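Long-range contacts in flavohemoglobin (Malassezia yamatoensis, PDB 6O0A), which binds heme and FAD, is required for nitric oxide resistance, and probably detoxifies nitric oxide with electrons passed from NAD(P)H through the flavin: residues Arg171-Leu176 / Leu258-Asn263; Val190-Asp195 / Glu231-Ile236; Pro26-Thr31 / Val140-Glu145. One frame throughout, in Å; residues are numbered along the deposited sequence. Where two conformers were deposited one is given.

Interaction 1 (Arg171-Leu176 / Leu258-Asn263); sequences RAKFKL and LLDISN
Ala172 and Phe174 pair with Ile261 and Leu259 in antiparallel register, each pair closed by two backbone hydrogen bonds, while the short strand axes run at 140° to one another. The bond from Phe174 N to Leu259 O is 2.7 Å long. Between these pairs Lys173 faces Asp260 across a non-hydrogen-bonded position. The lysine chain is bent at chi2 and chi3 and doubles back over the carboxylate, where NZ forms a long salt bridge of 3.5 Å to Asp260 OD1 and CD touches the same oxygen at 3.2 Å. A water joins NZ to Leu258 O, tying the ammonium to the partner backbone as well. On the buried side of the sheet Phe174, its CG anti to the carbonyl carbon (chi1 -80°), offers a ring face to Ile261, whose CD1 makes a CH-pi contact 4.1 Å from the centroid. Strands 171-181 and 258-262 are neighbours in the six-stranded antiparallel sheet, as in the FAD-binding barrel of ferredoxin reductase-like proteins; Phe174 and Ile261 face its buried side and Lys173 and Asp260 the more exposed one.

Interaction 2 (Val190-Asp195 / Glu231-Ile236); sequences VFEPAD and ETQRRI
The Phe191 ring has the carbonyl oxygen of Arg234 at its edge, close to the ring plane, with Phe191 CD1 3.7 Å from Arg234 O. Ile236 CD1 comes to the same ring obliquely, 4.1 Å from Phe191 CE1. The other flat groups to meet are the carboxylate of Glu192 and the amide of Gln233, which lie side by side on chains pointing the same way, their planes 30° apart. Gln233 NE2 donates to the anti lone pair of Glu192 OE2 over 2.9 Å, in an almost straight bond (176°) that stays within the amide plane. In both residues CG is anti to the carbonyl carbon, which lets Glu192 CG and Gln233 CG meet at 3.6 Å, and the chains run on extended to bring carboxylate and amide level. The amide is held at its other end too, since Gln233 OE1 accepts from Glu230 N. A water between Glu192 OE2 and Thr232 OG1 continues this polar edge, although its bond to the carboxylate is weak. Val190 CG1 packs against Gln233 CD at 3.7 Å, and Val190 CG2 against the aliphatic Arg235 CG. Pro193 CD sits 3.2 Å from Thr232 O, a carbonyl oxygen that the contact buries without a polar partner.

Two backbone hydrogen bonds link Phe191 and Arg234 in an antiparallel pair. The Arg235 guanidinium reaches beyond the contact to Asp188 and Glu326 in salt bridges, and that of Arg234 to Thr200 O. Strand 234-239 forms one border of the antiparallel six-stranded sheet, with strand 186-193 between it and strand 171-181; Phe191 packs inward on Leu176, Ile210 and Ile261 from three other strands.

Interaction 3 (Pro26-Thr31 / Val140-Glu145); sequences PVIQAT and VEAWTE
Ile28 sets its CD1 methyl squarely over one face of the Trp143 indole, 3.4 Å from the centroid of the five-membered ring and 9° off its normal. This CH-pi contact is the tight part of the interface. The indole is also fixed at its edge: Trp143 NE1 donates to Thr31 OG1 across 2.9 Å, with the oxygen near the ring plane. Thr31 OG1 in turn donates to Val27 O one turn back, an arrangement made possible by the hydroxyl lying between the backbone N and the carbonyl carbon (chi1 62°). Val27 O thus takes both Thr31 N and Thr31 OG1, from opposite faces of its carbonyl plane, and the hydroxyl relays the indole to the helix backbone. Beside the ring the contact is simpler: Ala142 CB meets Val27 CG1 and Ile28 CD1, each at 3.7 Å.

On the solvent side Pro26, Gln29, Ala30 and Glu141 are exposed and make no contact across the two segments; Glu141 instead pairs with Lys23, whereas Glu145 binds Ser21 and Ser24. On the buried side Ala84 touches both Ile28 and Trp143, and Phe124 of helix 115-131 touches the Trp143 side chain. The short axes cross at -99°, 9.1 Å apart, a nearly perpendicular meeting of the first and last helices of the heme domain, consistent with the A and H helices of the globin fold.

Interactions 1 and 2 belong to one antiparallel sheet and lie 8 Å apart between centres. Strands 171-181 and 186-193 join them directly: Lys175 N approaches Glu192 O at 2.7 Å and Lys173 O approaches Ala194 N at 2.8 Å, both probable hydrogen bonds. Bound FAD comes to about 6 Å of the Ile236 side chain and about 10 Å of that of Ser262, neither distance being a contact. Interaction 3 is remote, its centre 43 Å from that of interaction 1 and 47 Å from that of interaction 2. Heme lies between these regions, about 10 Å from the side chains of Trp143 and Arg171. Helix 137-163 leads onward to strand 171-181, connecting the globin and flavin modules.

Interaction 1 (Arg171-Leu176 / Leu258-Asn263)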
loop_
_atom_site.group_PDB
_atom_site.type_symbol
_atom_site.label_atom_id
_atom_site.label_comp_id
_atom_site.label_asym_id
_atom_site.label_seq_id
_atom_site.Cartn_x
_atom_site.Cartn_y
_atom_site.Cartn_z
ATOM N N ARG A 171 -1.381 6.897 -16.432
ATOM C CA ARG A 171 -1.424 8.125 -15.653
ATOM C C ARG A 171 -1.805 9.270 -16.581
ATOM O O ARG A 171 -1.624 9.192 -17.804
ATOM C CB ARG A 171 -0.091 8.399 -14.947
ATOM C CG ARG A 171 1.131 8.329 -15.840
ATOM C CD ARG A 171 2.380 8.426 -14.978
ATOM N NE ARG A 171 3.617 8.305 -15.737
ATOM C CZ ARG A 171 4.278 7.162 -15.902
ATOM N NH1 ARG A 171 5.402 7.144 -16.596
ATOM N NH2 ARG A 171 3.811 6.040 -15.371
ATOM N N ALA A 172 -2.360 10.326 -15.984
ATOM C CA ALA A 172 -2.874 11.455 -16.748
ATOM C C ALA A 172 -2.544 12.746 -16.013
ATOM O O ALA A 172 -2.290 12.745 -14.809
ATOM C CB ALA A 172 -4.389 11.342 -16.984
ATOM N N LYS A 173 -2.573 13.858 -16.749
ATOM C CA LYS A 173 -2.131 15.136 -16.199
ATOM C C LYS A 173 -3.224 15.771 -15.349
ATOM O O LYS A 173 -4.386 15.834 -15.769
ATOM C CB LYS A 173 -1.731 16.086 -17.330
ATOM C CG LYS A 173 -0.773 17.190 -16.902
ATOM C CD LYS A 173 0.604 16.644 -16.531
ATOM C CE LYS A 173 1.464 16.374 -17.755
ATOM N NZ LYS A 173 2.853 15.988 -17.368
ATOM N N PHE A 174 -2.848 16.231 -14.155
ATOM C CA PHE A 174 -3.740 16.945 -13.254
ATOM C C PHE A 174 -3.132 18.286 -12.870
ATOM O O PHE A 174 -1.908 18.453 -12.863
ATOM C CB PHE A 174 -4.028 16.135 -11.973
ATOM C CG PHE A 174 -5.076 15.072 -12.153
ATOM C CD1 PHE A 174 -4.810 13.938 -12.907
ATOM C CD2 PHE A 174 -6.328 15.207 -11.570
ATOM C CE1 PHE A 174 -5.774 12.952 -13.086
ATOM C CE2 PHE A 174 -7.307 14.224 -11.742
ATOM C CZ PHE A 174 -7.023 13.090 -12.500
ATOM N N LYS A 175 -4.000 19.232 -12.534
ATOM C CA LYS A 175 -3.591 20.547 -12.071
ATOM C C LYS A 175 -3.909 20.686 -10.585
ATOM O O LYS A 175 -4.977 20.270 -10.118
ATOM C CB LYS A 175 -4.296 21.641 -12.884
ATOM C CG LYS A 175 -4.076 23.066 -12.384
ATOM C CD LYS A 175 -5.264 23.950 -12.755
ATOM C CE LYS A 175 -4.874 25.057 -13.707
ATOM N NZ LYS A 175 -6.016 25.991 -13.954
ATOM N N LEU A 176 -2.977 21.265 -9.840
ATOM C CA LEU A 176 -3.201 21.537 -8.424
ATOM C C LEU A 176 -4.091 22.773 -8.304
ATOM O O LEU A 176 -3.694 23.875 -8.701
ATOM C CB LEU A 176 -1.859 21.718 -7.711
ATOM C CG LEU A 176 -1.965 22.080 -6.226
ATOM C CD1 LEU A 176 -2.717 20.985 -5.419
ATOM C CD2 LEU A 176 -0.578 22.324 -5.621
ATOM N N LEU A 258 1.284 21.299 -12.670
ATOM C CA LEU A 258 0.797 20.120 -13.372
ATOM C C LEU A 258 1.612 18.911 -12.935
ATOM O O LEU A 258 2.847 18.929 -13.019
ATOM C CB LEU A 258 0.911 20.314 -14.888
ATOM C CG LEU A 258 0.161 21.511 -15.462
ATOM C CD1 LEU A 258 0.447 21.642 -16.947
ATOM C CD2 LEU A 258 -1.324 21.348 -15.204
ATOM N N LEU A 259 0.927 17.863 -12.484
ATOM C CA LEU A 259 1.543 16.596 -12.112
ATOM C C LEU A 259 0.716 15.466 -12.704
ATOM O O LEU A 259 -0.493 15.609 -12.904
ATOM C CB LEU A 259 1.630 16.410 -10.572
ATOM C CG LEU A 259 2.498 17.397 -9.781
ATOM C CD1 LEU A 259 2.562 17.000 -8.322
ATOM C CD2 LEU A 259 3.895 17.439 -10.374
ATOM N N ASP A 260 1.359 14.334 -12.966
ATOM C CA ASP A 260 0.641 13.160 -13.451
ATOM C C ASP A 260 0.108 12.347 -12.272
ATOM O O ASP A 260 0.784 12.199 -11.247
ATOM C CB ASP A 260 1.555 12.287 -14.326
ATOM C CG ASP A 260 1.653 12.790 -15.775
ATOM O OD1 ASP A 260 0.710 13.442 -16.270
ATOM O OD2 ASP A 260 2.665 12.509 -16.437
ATOM N N ILE A 261 -1.111 11.819 -12.419
ATOM C CA ILE A 261 -1.735 10.987 -11.388
ATOM C C ILE A 261 -2.228 9.700 -12.032
ATOM O O ILE A 261 -2.835 9.724 -13.113
ATOM C CB ILE A 261 -2.901 11.704 -10.682
ATOM C CG1 ILE A 261 -2.415 13.030 -10.090
ATOM C CG2 ILE A 261 -3.489 10.793 -9.583
ATOM C CD1 ILE A 261 -3.429 13.752 -9.188
ATOM N N SER A 262 -1.980 8.577 -11.359
ATOM C CA SER A 262 -2.384 7.275 -11.865
ATOM C C SER A 262 -3.892 7.081 -11.709
ATOM O O SER A 262 -4.613 7.915 -11.149
ATOM C CB SER A 262 -1.658 6.161 -11.116
ATOM O OG SER A 262 -2.218 6.008 -9.806
ATOM N N ASN A 263 -4.356 5.938 -12.190
ATOM C CA ASN A 263 -5.696 5.490 -11.891
ATOM C C ASN A 263 -5.749 4.986 -10.450
ATOM O O ASN A 263 -4.721 4.644 -9.864
ATOM C CB ASN A 263 -6.099 4.415 -12.897
ATOM C CG ASN A 263 -6.351 5.003 -14.282
ATOM O OD1 ASN A 263 -6.755 6.169 -14.403
ATOM N ND2 ASN A 263 -6.119 4.213 -15.323
HETATM O O HOH W 1 4.034 17.947 -15.599
#

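Interaction 2 (Val190-Asp195 / Glu231-Ile236)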
loop_
_atom_site.group_PDB
_atom_site.type_symbol
_atom_site.label_atom_id
_atom_site.label_comp_id
_atom_site.label_asym_id
_atom_site.label_seq_id
_atom_site.Cartn_x
_atom_site.Cartn_y
_atom_site.Cartn_z
ATOM N N VAL A 190 -5.781 19.412 -3.476
ATOM C CA VAL A 190 -6.876 19.029 -4.367
ATOM C C VAL A 190 -6.434 19.231 -5.811
ATOM O O VAL A 190 -6.009 20.332 -6.180
ATOM C CB VAL A 190 -8.152 19.838 -4.091
ATOM C CG1 VAL A 190 -9.266 19.412 -5.067
ATOM C CG2 VAL A 190 -8.606 19.672 -2.620
ATOM N N PHE A 191 -6.574 18.179 -6.631
ATOM C CA PHE A 191 -6.194 18.186 -8.038
ATOM C C PHE A 191 -7.414 17.988 -8.937
ATOM O O PHE A 191 -8.362 17.279 -8.578
ATOM C CB PHE A 191 -5.183 17.067 -8.353
ATOM C CG PHE A 191 -3.845 17.214 -7.668
ATOM C CD1 PHE A 191 -3.646 16.722 -6.384
ATOM C CD2 PHE A 191 -2.786 17.810 -8.321
ATOM C CE1 PHE A 191 -2.408 16.840 -5.761
ATOM C CE2 PHE A 191 -1.546 17.931 -7.710
ATOM C CZ PHE A 191 -1.360 17.456 -6.425
ATOM N N GLU A 192 -7.380 18.579 -10.126
ATOM C CA GLU A 192 -8.400 18.342 -11.137
ATOM C C GLU A 192 -7.736 18.018 -12.462
ATOM O O GLU A 192 -6.582 18.394 -12.692
ATOM C CB GLU A 192 -9.326 19.561 -11.291
ATOM C CG GLU A 192 -10.252 19.707 -10.086
ATOM C CD GLU A 192 -11.127 20.942 -10.160
ATOM O OE1 GLU A 192 -11.084 21.638 -11.192
ATOM O OE2 GLU A 192 -11.851 21.210 -9.180
ATOM N N PRO A 193 -8.423 17.295 -13.347
ATOM C CA PRO A 193 -7.787 16.922 -14.622
ATOM C C PRO A 193 -7.339 18.144 -15.404
ATOM O O PRO A 193 -8.033 19.165 -15.462
ATOM C CB PRO A 193 -8.887 16.159 -15.369
ATOM C CG PRO A 193 -9.748 15.618 -14.307
ATOM C CD PRO A 193 -9.731 16.643 -13.179
ATOM N N ALA A 194 -6.163 18.018 -16.015
ATOM C CA ALA A 194 -5.611 19.017 -16.915
ATOM C C ALA A 194 -5.508 18.484 -18.333
ATOM O O ALA A 194 -4.888 19.125 -19.187
ATOM C CB ALA A 194 -4.236 19.487 -16.425
ATOM N N ASP A 195 -6.052 17.299 -18.592
ATOM C CA ASP A 195 -6.262 16.848 -19.954
ATOM C C ASP A 195 -7.656 16.227 -20.000
ATOM O O ASP A 195 -8.435 16.351 -19.051
ATOM C CB ASP A 195 -5.102 15.949 -20.426
ATOM C CG ASP A 195 -4.947 14.668 -19.628
ATOM O OD1 ASP A 195 -5.968 14.104 -19.185
ATOM O OD2 ASP A 195 -3.783 14.211 -19.462
ATOM N N GLU A 231 -16.403 14.385 -7.508
ATOM C CA GLU A 231 -16.023 13.275 -8.372
ATOM C C GLU A 231 -15.088 13.725 -9.481
ATOM O O GLU A 231 -14.420 12.888 -10.098
ATOM C CB GLU A 231 -17.271 12.608 -8.950
ATOM C CG GLU A 231 -17.745 11.423 -8.117
ATOM C CD GLU A 231 -19.258 11.329 -8.017
ATOM O OE1 GLU A 231 -19.949 12.261 -8.485
ATOM O OE2 GLU A 231 -19.756 10.322 -7.465
ATOM N N THR A 232 -15.015 15.028 -9.727
ATOM C CA THR A 232 -14.106 15.619 -10.699
ATOM C C THR A 232 -12.731 15.935 -10.116
ATOM O O THR A 232 -11.924 16.598 -10.784
ATOM C CB THR A 232 -14.733 16.894 -11.259
ATOM O OG1 THR A 232 -15.105 17.732 -10.157
ATOM C CG2 THR A 232 -15.977 16.558 -12.063
ATOM N N GLN A 233 -12.442 15.474 -8.895
ATOM C CA GLN A 233 -11.225 15.830 -8.177
ATOM C C GLN A 233 -10.518 14.598 -7.625
ATOM O O GLN A 233 -11.139 13.563 -7.363
ATOM C CB GLN A 233 -11.543 16.788 -7.012
ATOM C CG GLN A 233 -12.173 18.072 -7.481
ATOM C CD GLN A 233 -12.695 18.914 -6.340
ATOM O OE1 GLN A 233 -13.075 18.396 -5.281
ATOM N NE2 GLN A 233 -12.710 20.218 -6.543
ATOM N N ARG A 234 -9.202 14.727 -7.437
ATOM C CA ARG A 234 -8.418 13.814 -6.609
ATOM C C ARG A 234 -7.837 14.630 -5.466
ATOM O O ARG A 234 -7.128 15.616 -5.709
ATOM C CB ARG A 234 -7.290 13.145 -7.398
ATOM C CG ARG A 234 -7.771 12.341 -8.592
ATOM C CD ARG A 234 -8.495 11.068 -8.168
ATOM N NE ARG A 234 -8.626 10.179 -9.318
ATOM C CZ ARG A 234 -9.657 9.375 -9.543
ATOM N NH1 ARG A 234 -10.673 9.322 -8.681
ATOM N NH2 ARG A 234 -9.680 8.621 -10.631
ATOM N N ARG A 235 -8.133 14.228 -4.234
ATOM C CA ARG A 235 -7.677 14.942 -3.050
ATOM C C ARG A 235 -6.838 14.010 -2.189
ATOM O O ARG A 235 -7.219 12.856 -1.970
ATOM C CB ARG A 235 -8.862 15.487 -2.252
ATOM C CG ARG A 235 -8.454 16.160 -0.955
ATOM C CD ARG A 235 -9.688 16.456 -0.108
ATOM N NE ARG A 235 -9.302 16.918 1.226
ATOM C CZ ARG A 235 -10.064 16.747 2.302
ATOM N NH1 ARG A 235 -11.225 16.124 2.185
ATOM N NH2 ARG A 235 -9.664 17.196 3.485
ATOM N N ILE A 236 -5.692 14.510 -1.720
ATOM C CA ILE A 236 -4.762 13.756 -0.890
ATOM C C ILE A 236 -4.184 14.691 0.168
ATOM O O ILE A 236 -4.117 15.910 -0.020
ATOM C CB ILE A 236 -3.616 13.116 -1.718
ATOM C CG1 ILE A 236 -2.812 14.217 -2.435
ATOM C CG2 ILE A 236 -4.185 12.105 -2.716
ATOM C CD1 ILE A 236 -1.612 13.674 -3.236
HETATM O O HOH W 2 -14.388 20.375 -10.069
#

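Interaction 3 (Pro26-Thr31 / Val140-Glu145)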
loop_
_atom_site.group_PDB
_atom_site.type_symbol
_atom_site.label_atom_id
_atom_site.label_comp_id
_atom_site.label_asym_id
_atom_site.label_seq_id
_atom_site.Cartn_x
_atom_site.Cartn_y
_atom_site.Cartn_z
ATOM N N PRO A 26 10.535 -31.077 -4.764
ATOM C CA PRO A 26 11.652 -31.408 -3.863
ATOM C C PRO A 26 12.828 -30.468 -4.010
ATOM O O PRO A 26 13.565 -30.245 -3.043
ATOM C CB PRO A 26 12.039 -32.836 -4.275
ATOM C CG PRO A 26 10.994 -33.296 -5.205
ATOM C CD PRO A 26 10.377 -32.098 -5.815
ATOM N N VAL A 27 13.037 -29.907 -5.198
ATOM C CA VAL A 27 14.136 -28.965 -5.374
ATOM C C VAL A 27 13.858 -27.676 -4.615
ATOM O O VAL A 27 14.742 -27.136 -3.939
ATOM C CB VAL A 27 14.380 -28.696 -6.868
ATOM C CG1 VAL A 27 15.545 -27.714 -7.046
ATOM C CG2 VAL A 27 14.643 -30.010 -7.604
ATOM N N ILE A 28 12.632 -27.149 -4.739
ATOM C CA ILE A 28 12.255 -25.952 -3.994
ATOM C C ILE A 28 12.346 -26.226 -2.503
ATOM O O ILE A 28 12.877 -25.416 -1.734
ATOM C CB ILE A 28 10.842 -25.483 -4.389
ATOM C CG1 ILE A 28 10.780 -25.126 -5.875
ATOM C CG2 ILE A 28 10.429 -24.277 -3.555
ATOM C CD1 ILE A 28 11.846 -24.114 -6.290
ATOM N N GLN A 29 11.825 -27.382 -2.080
ATOM C CA GLN A 29 11.882 -27.774 -0.673
ATOM C C GLN A 29 13.315 -27.765 -0.152
ATOM O O GLN A 29 13.593 -27.222 0.925
ATOM C CB GLN A 29 11.255 -29.162 -0.500
ATOM C CG GLN A 29 11.340 -29.710 0.910
ATOM C CD GLN A 29 10.417 -28.982 1.859
ATOM O OE1 GLN A 29 9.269 -28.692 1.522
ATOM N NE2 GLN A 29 10.914 -28.675 3.053
ATOM N N ALA A 30 14.241 -28.361 -0.906
ATOM C CA ALA A 30 15.614 -28.512 -0.432
ATOM C C ALA A 30 16.411 -27.214 -0.494
ATOM O O ALA A 30 17.313 -27.017 0.325
ATOM C CB ALA A 30 16.333 -29.594 -1.235
ATOM N N THR A 31 16.114 -26.328 -1.440
ATOM C CA THR A 31 16.909 -25.122 -1.641
ATOM C C THR A 31 16.264 -23.868 -1.068
ATOM O O THR A 31 16.882 -22.800 -1.107
ATOM C CB THR A 31 17.185 -24.911 -3.136
ATOM O OG1 THR A 31 15.938 -24.720 -3.816
ATOM C CG2 THR A 31 17.904 -26.119 -3.719
ATOM N N VAL A 140 17.891 -23.874 -11.135
ATOM C CA VAL A 140 17.392 -22.786 -11.967
ATOM C C VAL A 140 16.045 -23.162 -12.574
ATOM O O VAL A 140 15.116 -22.348 -12.610
ATOM C CB VAL A 140 18.433 -22.430 -13.047
ATOM C CG1 VAL A 140 17.850 -21.434 -14.038
ATOM C CG2 VAL A 140 19.696 -21.890 -12.389
ATOM N N GLU A 141 15.896 -24.420 -13.008
ATOM C CA GLU A 141 14.627 -24.850 -13.596
ATOM C C GLU A 141 13.483 -24.755 -12.588
ATOM O O GLU A 141 12.402 -24.241 -12.901
ATOM C CB GLU A 141 14.750 -26.281 -14.123
ATOM C CG GLU A 141 13.517 -26.764 -14.857
ATOM C CD GLU A 141 13.648 -28.208 -15.276
ATOM O OE1 GLU A 141 14.558 -28.514 -16.075
ATOM O OE2 GLU A 141 12.867 -29.045 -14.786
ATOM N N ALA A 142 13.703 -25.245 -11.367
ATOM C CA ALA A 142 12.630 -25.251 -10.378
ATOM C C ALA A 142 12.241 -23.835 -9.965
ATOM O O ALA A 142 11.049 -23.518 -9.863
ATOM C CB ALA A 142 13.051 -26.073 -9.161
ATOM N N TRP A 143 13.224 -22.962 -9.735
ATOM C CA TRP A 143 12.894 -21.599 -9.329
ATOM C C TRP A 143 12.315 -20.787 -10.485
ATOM O O TRP A 143 11.481 -19.898 -10.266
ATOM C CB TRP A 143 14.129 -20.930 -8.713
ATOM C CG TRP A 143 14.318 -21.419 -7.306
ATOM C CD1 TRP A 143 15.144 -22.427 -6.880
ATOM C CD2 TRP A 143 13.583 -20.988 -6.147
ATOM N NE1 TRP A 143 14.994 -22.619 -5.517
ATOM C CE2 TRP A 143 14.043 -21.749 -5.048
ATOM C CE3 TRP A 143 12.593 -20.025 -5.933
ATOM C CZ2 TRP A 143 13.543 -21.573 -3.755
ATOM C CZ3 TRP A 143 12.103 -19.846 -4.649
ATOM C CH2 TRP A 143 12.583 -20.616 -3.577
ATOM N N THR A 144 12.711 -21.096 -11.719
ATOM C CA THR A 144 12.055 -20.490 -12.872
ATOM C C THR A 144 10.568 -20.839 -12.910
ATOM O O THR A 144 9.728 -19.977 -13.198
ATOM C CB THR A 144 12.772 -20.931 -14.148
ATOM O OG1 THR A 144 14.109 -20.411 -14.118
ATOM C CG2 THR A 144 12.048 -20.438 -15.395
ATOM N N GLU A 145 10.222 -22.100 -12.620
ATOM C CA GLU A 145 8.815 -22.475 -12.571
ATOM C C GLU A 145 8.071 -21.662 -11.516
ATOM O O GLU A 145 6.972 -21.157 -11.775
ATOM C CB GLU A 145 8.671 -23.968 -12.287
ATOM C CG GLU A 145 7.214 -24.418 -12.395
ATOM C CD GLU A 145 7.009 -25.896 -12.114
ATOM O OE1 GLU A 145 7.993 -26.667 -12.150
ATOM O OE2 GLU A 145 5.849 -26.281 -11.853
#